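Local coordinates for D-psicose 3-epimerase (PDB 2HK0), which catalyses the metal-dependent epimerisation of ketohexoses at C3, probably interconverting D-fructose and D-psicose, at residues A[132-137]-A[175-180]; A[144-149]-A[187-192]. All blocks are in the same frame, centred on the assembly; numbering follows the deposited sequence.

Contact 1: residues A[132-137]-A[175-180]; sequences WPIDYS and FENHVL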
loop_
_atom_site.group_PDB
_atom_site.type_symbol
_atom_site.label_atom_id
_atom_site.label_comp_id
_atom_site.label_asym_id
_atom_site.label_seq_id
_atom_site.Cartn_x
_atom_site.Cartn_y
_atom_site.Cartn_z
ATOM N N TRP A 132 20.908 26.174 3.033
ATOM C CA TRP A 132 19.514 26.538 2.862
ATOM C C TRP A 132 19.451 28.061 3.016
ATOM O O TRP A 132 20.178 28.632 3.829
ATOM C CB TRP A 132 18.660 25.890 3.940
ATOM C CG TRP A 132 17.290 26.420 3.919
ATOM C CD1 TRP A 132 16.254 25.985 3.150
ATOM C CD2 TRP A 132 16.805 27.544 4.656
ATOM N NE1 TRP A 132 15.148 26.771 3.360
ATOM C CE2 TRP A 132 15.459 27.737 4.281
ATOM C CE3 TRP A 132 17.379 28.408 5.599
ATOM C CZ2 TRP A 132 14.670 28.762 4.818
ATOM C CZ3 TRP A 132 16.596 29.430 6.135
ATOM C CH2 TRP A 132 15.252 29.596 5.742
ATOM N N PRO A 133 18.560 28.741 2.274
ATOM C CA PRO A 133 17.570 28.287 1.293
ATOM C C PRO A 133 18.104 27.657 0.002
ATOM O O PRO A 133 18.052 26.435 -0.179
ATOM C CB PRO A 133 16.768 29.560 1.003
ATOM C CG PRO A 133 16.953 30.389 2.250
ATOM C CD PRO A 133 18.409 30.187 2.522
ATOM N N ILE A 134 18.589 28.527 -0.880
ATOM C CA ILE A 134 19.134 28.215 -2.205
ATOM C C ILE A 134 18.236 28.921 -3.219
ATOM O O ILE A 134 17.085 28.540 -3.420
ATOM C CB ILE A 134 19.176 26.692 -2.542
ATOM C CG1 ILE A 134 20.299 25.993 -1.759
ATOM C CG2 ILE A 134 19.454 26.503 -4.031
ATOM C CD1 ILE A 134 20.447 24.518 -2.079
ATOM N N ASP A 135 18.765 29.967 -3.844
ATOM C CA ASP A 135 18.002 30.737 -4.819
ATOM C C ASP A 135 17.897 29.987 -6.135
ATOM O O ASP A 135 18.819 30.017 -6.954
ATOM C CB ASP A 135 18.668 32.099 -5.055
ATOM C CG ASP A 135 17.860 32.994 -5.985
ATOM O OD1 ASP A 135 17.297 32.472 -6.968
ATOM O OD2 ASP A 135 17.796 34.220 -5.739
ATOM N N TYR A 136 16.771 29.317 -6.342
ATOM C CA TYR A 136 16.572 28.576 -7.575
ATOM C C TYR A 136 16.133 29.454 -8.747
ATOM O O TYR A 136 15.825 28.950 -9.825
ATOM C CB TYR A 136 15.584 27.423 -7.355
ATOM C CG TYR A 136 16.235 26.238 -6.676
ATOM C CD1 TYR A 136 17.348 25.625 -7.238
ATOM C CD2 TYR A 136 15.776 25.762 -5.450
ATOM C CE1 TYR A 136 17.995 24.578 -6.603
ATOM C CE2 TYR A 136 16.423 24.704 -4.805
ATOM C CZ TYR A 136 17.534 24.124 -5.390
ATOM O OH TYR A 136 18.219 23.119 -4.752
ATOM N N SER A 137 16.102 30.768 -8.537
ATOM C CA SER A 137 15.738 31.682 -9.617
ATOM C C SER A 137 17.053 31.977 -10.335
ATOM O O SER A 137 17.071 32.545 -11.426
ATOM C CB SER A 137 15.131 32.982 -9.073
ATOM O OG SER A 137 16.129 33.828 -8.526
ATOM N N PHE A 175 12.869 20.153 -4.268
ATOM C CA PHE A 175 12.575 21.548 -3.929
ATOM C C PHE A 175 13.551 22.166 -2.921
ATOM O O PHE A 175 13.619 23.388 -2.806
ATOM C CB PHE A 175 11.142 21.658 -3.389
ATOM C CG PHE A 175 10.093 21.192 -4.365
ATOM C CD1 PHE A 175 9.692 22.008 -5.421
ATOM C CD2 PHE A 175 9.516 19.929 -4.234
ATOM C CE1 PHE A 175 8.719 21.572 -6.340
ATOM C CE2 PHE A 175 8.554 19.486 -5.135
ATOM C CZ PHE A 175 8.147 20.305 -6.195
ATOM N N GLU A 176 14.321 21.329 -2.223
ATOM C CA GLU A 176 15.239 21.811 -1.191
ATOM C C GLU A 176 16.721 21.580 -1.484
ATOM O O GLU A 176 17.584 22.185 -0.856
ATOM C CB GLU A 176 14.839 21.185 0.167
ATOM C CG GLU A 176 13.391 21.529 0.547
ATOM C CD GLU A 176 12.922 20.918 1.863
ATOM O OE1 GLU A 176 13.602 21.105 2.888
ATOM O OE2 GLU A 176 11.863 20.254 1.872
ATOM N N ASN A 177 17.038 20.690 -2.415
ATOM C CA ASN A 177 18.438 20.473 -2.773
ATOM C C ASN A 177 18.471 19.935 -4.191
ATOM O O ASN A 177 17.523 19.278 -4.643
ATOM C CB ASN A 177 19.142 19.505 -1.811
ATOM C CG ASN A 177 20.662 19.487 -2.008
ATOM O OD1 ASN A 177 21.202 18.616 -2.675
ATOM N ND2 ASN A 177 21.351 20.473 -1.428
ATOM N N HIS A 178 19.558 20.228 -4.896
ATOM C CA HIS A 178 19.685 19.810 -6.280
ATOM C C HIS A 178 20.832 18.859 -6.504
ATOM O O HIS A 178 21.092 18.485 -7.645
ATOM C CB HIS A 178 19.922 21.031 -7.150
ATOM C CG HIS A 178 21.112 21.827 -6.721
ATOM N ND1 HIS A 178 21.117 22.585 -5.571
ATOM C CD2 HIS A 178 22.348 21.951 -7.260
ATOM C CE1 HIS A 178 22.306 23.145 -5.420
ATOM N NE2 HIS A 178 23.071 22.777 -6.434
ATOM N N VAL A 179 21.518 18.477 -5.428
ATOM C CA VAL A 179 22.671 17.586 -5.545
ATOM C C VAL A 179 22.417 16.130 -5.127
ATOM O O VAL A 179 22.720 15.211 -5.878
ATOM C CB VAL A 179 23.859 18.167 -4.737
ATOM C CG1 VAL A 179 25.077 17.243 -4.828
ATOM C CG2 VAL A 179 24.191 19.562 -5.276
ATOM N N LEU A 180 21.872 15.930 -3.930
ATOM C CA LEU A 180 21.568 14.578 -3.429
ATOM C C LEU A 180 20.047 14.494 -3.175
ATOM O O LEU A 180 19.535 15.069 -2.206
ATOM C CB LEU A 180 22.353 14.309 -2.134
ATOM C CG LEU A 180 23.869 14.606 -2.175
ATOM C CD1 LEU A 180 24.496 14.389 -0.792
ATOM C CD2 LEU A 180 24.556 13.690 -3.190
#

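Contact 2: residues A[144-149]-A[187-192]; sequences GDYARG and VAFVKD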
loop_
_atom_site.group_PDB
_atom_site.type_symbol
_atom_site.label_atom_id
_atom_site.label_comp_id
_atom_site.label_asym_id
_atom_site.label_seq_id
_atom_site.Cartn_x
_atom_site.Cartn_y
_atom_site.Cartn_z
ATOM N N GLY A 144 29.496 21.061 -10.038
ATOM C CA GLY A 144 30.387 21.863 -9.220
ATOM C C GLY A 144 30.064 21.779 -7.737
ATOM O O GLY A 144 30.955 21.570 -6.910
ATOM N N ASP A 145 28.796 21.941 -7.379
ATOM C CA ASP A 145 28.417 21.875 -5.972
ATOM C C ASP A 145 28.696 20.484 -5.393
ATOM O O ASP A 145 29.049 20.345 -4.217
ATOM C CB ASP A 145 26.939 22.232 -5.793
ATOM C CG ASP A 145 26.647 23.675 -6.143
ATOM O OD1 ASP A 145 27.594 24.496 -6.101
ATOM O OD2 ASP A 145 25.469 23.993 -6.443
ATOM N N TYR A 146 28.542 19.459 -6.217
ATOM C CA TYR A 146 28.805 18.093 -5.769
ATOM C C TYR A 146 30.295 17.948 -5.432
ATOM O O TYR A 146 30.673 17.546 -4.320
ATOM C CB TYR A 146 28.452 17.104 -6.873
ATOM C CG TYR A 146 28.825 15.681 -6.538
ATOM C CD1 TYR A 146 27.938 14.859 -5.844
ATOM C CD2 TYR A 146 30.077 15.166 -6.879
ATOM C CE1 TYR A 146 28.284 13.559 -5.495
ATOM C CE2 TYR A 146 30.437 13.866 -6.532
ATOM C CZ TYR A 146 29.532 13.072 -5.838
ATOM O OH TYR A 146 29.865 11.792 -5.468
ATOM N N ALA A 147 31.137 18.280 -6.411
ATOM C CA ALA A 147 32.581 18.183 -6.245
ATOM C C ALA A 147 33.096 19.001 -5.056
ATOM O O ALA A 147 33.911 18.511 -4.267
ATOM C CB ALA A 147 33.293 18.615 -7.546
ATOM N N ARG A 148 32.628 20.236 -4.914
ATOM C CA ARG A 148 33.077 21.057 -3.798
ATOM C C ARG A 148 32.518 20.527 -2.477
ATOM O O ARG A 148 33.180 20.610 -1.437
ATOM C CB ARG A 148 32.667 22.524 -3.997
ATOM C CG ARG A 148 33.427 23.220 -5.146
ATOM C CD ARG A 148 33.067 24.704 -5.262
ATOM N NE ARG A 148 32.407 24.998 -6.532
ATOM C CZ ARG A 148 31.103 24.891 -6.736
ATOM N NH1 ARG A 148 30.318 24.506 -5.753
ATOM N NH2 ARG A 148 30.586 25.137 -7.925
ATOM N N GLY A 149 31.308 19.975 -2.512
ATOM C CA GLY A 149 30.718 19.442 -1.289
ATOM C C GLY A 149 31.509 18.249 -0.758
ATOM O O GLY A 149 31.751 18.127 0.451
ATOM N N VAL A 187 24.624 7.706 -1.194
ATOM C CA VAL A 187 25.674 6.713 -1.018
ATOM C C VAL A 187 26.897 7.007 -1.911
ATOM O O VAL A 187 28.033 6.851 -1.472
ATOM C CB VAL A 187 25.139 5.307 -1.322
ATOM C CG1 VAL A 187 26.306 4.319 -1.499
ATOM C CG2 VAL A 187 24.224 4.842 -0.170
ATOM N N ALA A 188 26.671 7.456 -3.146
ATOM C CA ALA A 188 27.797 7.736 -4.045
ATOM C C ALA A 188 28.618 8.876 -3.461
ATOM O O ALA A 188 29.844 8.831 -3.446
ATOM C CB ALA A 188 27.299 8.104 -5.447
ATOM N N PHE A 189 27.928 9.892 -2.963
ATOM C CA PHE A 189 28.597 11.041 -2.377
ATOM C C PHE A 189 29.457 10.617 -1.179
ATOM O O PHE A 189 30.609 11.024 -1.063
ATOM C CB PHE A 189 27.552 12.076 -1.938
ATOM C CG PHE A 189 28.134 13.283 -1.264
ATOM C CD1 PHE A 189 28.422 13.269 0.100
ATOM C CD2 PHE A 189 28.379 14.441 -1.990
ATOM C CE1 PHE A 189 28.948 14.405 0.730
ATOM C CE2 PHE A 189 28.909 15.592 -1.371
ATOM C CZ PHE A 189 29.192 15.575 -0.016
ATOM N N VAL A 190 28.876 9.819 -0.286
ATOM C CA VAL A 190 29.576 9.343 0.894
ATOM C C VAL A 190 30.809 8.493 0.518
ATOM O O VAL A 190 31.880 8.632 1.127
ATOM C CB VAL A 190 28.591 8.562 1.806
ATOM C CG1 VAL A 190 29.337 7.772 2.886
ATOM C CG2 VAL A 190 27.646 9.563 2.469
ATOM N N LYS A 191 30.673 7.633 -0.487
ATOM C CA LYS A 191 31.813 6.812 -0.907
ATOM C C LYS A 191 32.937 7.702 -1.444
ATOM O O LYS A 191 34.111 7.434 -1.214
ATOM C CB LYS A 191 31.378 5.802 -1.964
ATOM C CG LYS A 191 30.607 4.628 -1.375
ATOM C CD LYS A 191 30.127 3.677 -2.460
ATOM C CE LYS A 191 29.458 2.445 -1.869
ATOM N NZ LYS A 191 29.016 1.520 -2.968
ATOM N N ASP A 192 32.569 8.758 -2.164
ATOM C CA ASP A 192 33.548 9.702 -2.685
ATOM C C ASP A 192 34.263 10.442 -1.564
ATOM O O ASP A 192 35.440 10.790 -1.695
ATOM C CB ASP A 192 32.890 10.744 -3.579
ATOM C CG ASP A 192 32.905 10.343 -5.027
ATOM O OD1 ASP A 192 33.697 9.436 -5.373
ATOM O OD2 ASP A 192 32.139 10.935 -5.823
#

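Contact 1: residues A[132-137]-A[175-180]
Tyr136 turns its ring anti to its own carbonyl carbon (chi1 -79°), while His178 keeps its imidazole in the crowded position between backbone N and carbonyl carbon (chi1 56°), and these two torsions bring a phenol oxygen to a ring nitrogen. Both residues sit on beta-alpha loops of a TIM barrel, one following strand 123-126 and the other strand 166-170, at the C-terminal strand ends where enzymes of this fold carry their active sites. Tyr136 OH and His178 ND1 share a hydrogen bond of 3.1 Å in which either may be the donor. Each atom lies near the plane of the other's ring; the ring planes are nearly perpendicular (85°), and the rings approach obliquely. NE2 of the same imidazole is hydrogen-bonded to Asp145 OD2 of helix 142-162, so both nitrogens are held and the ring's rotation is fixed. Ile134 follows Pro133, whose preceding peptide bond is cis, and works through two branches. Its CG2 rests on one face of the Tyr136 ring, 3.3 Å above the plane and toward the rim, whereas its CD1 reaches across to Glu176 O at 3.9 Å. Tyr136 CE2 comes to 3.7 Å from Phe175 O. A second subunit also packs here: its Trp280 ring meets the Tyr136 ring, and its Phe175 stacks on Phe175. Asn177 shapes the 175-180 loop from within: its OD1 takes Val179 N at 2.8 Å from above the carbonyl plane, an Asx turn, and Leu180 N at 3.0 Å nearly in line with the C=O bond, the wider Asx motif.

Contact 2: residues A[144-149]-A[187-192]
Tyr146 and Phe189 form an offset edge-to-face (T-shaped) pair between two helices of the TIM-barrel shell. The axes of the short helical segments come within 10.7 Å and run in broadly the same sense, 42° apart. Both side chains have CG anti to the backbone N, and they slide past each other in opposite directions, each reaching toward the other helix. The edge of Phe189 points at the face of Tyr146, with centroids 5.6 Å apart and planes at 86°. The tight part of the contact lies on the inner side of this pair. There Phe189 CD2 touches Tyr146 CE1 at 3.6 Å, and the far end of the phenyl ring lies against bare backbone: Phe189 CZ is 3.6 Å from Gly149 C, in a buried residue with no side chain to hold the ring off. The outer part is sparser and more polar. Here Tyr146 OH comes to 3.4 Å from Phe189 CA, with only a looser approach to the exposed Ala188, and the phenol ends at the solvent-facing carboxylate of Asp192. Tyr146 OH donates to Asp192 OD2, which lies in the plane of the phenol ring; the modelled 2.5 Å is very short, so the exact length is doubtful. The two side chains cross nearly at right angles, ring and carboxylate planes being 70° apart. Further along helix 142-162, Val150 and Ile153 extend the cover of Phe189, and Leu180 touches it from the loop preceding helix 183-193. That helix in turn packs on the barrel itself, through Val187 and Val190 against Val200 of strand 198-203.

In the fold
Contacts 1 and 2 join the same two successive beta-alpha units at different levels: loop to loop beyond the C-terminal strand ends in contact 1, helix to helix on the barrel's outer shell in contact 2. Both are partly buried, but contact 1 owes some of its cover to a second subunit, whereas no other chain touches contact 2. Contact 1 mixes a phenol-imidazole hydrogen bond with an isoleucine and a tyrosine ring set against backbone carbonyls; between the helices an aromatic pair forms the inner part, with a hydrogen-bonded pair on the solvent side. The contacts touch directly, joined by the His178-Asp145 hydrogen bond and by Val179 packing on Tyr146.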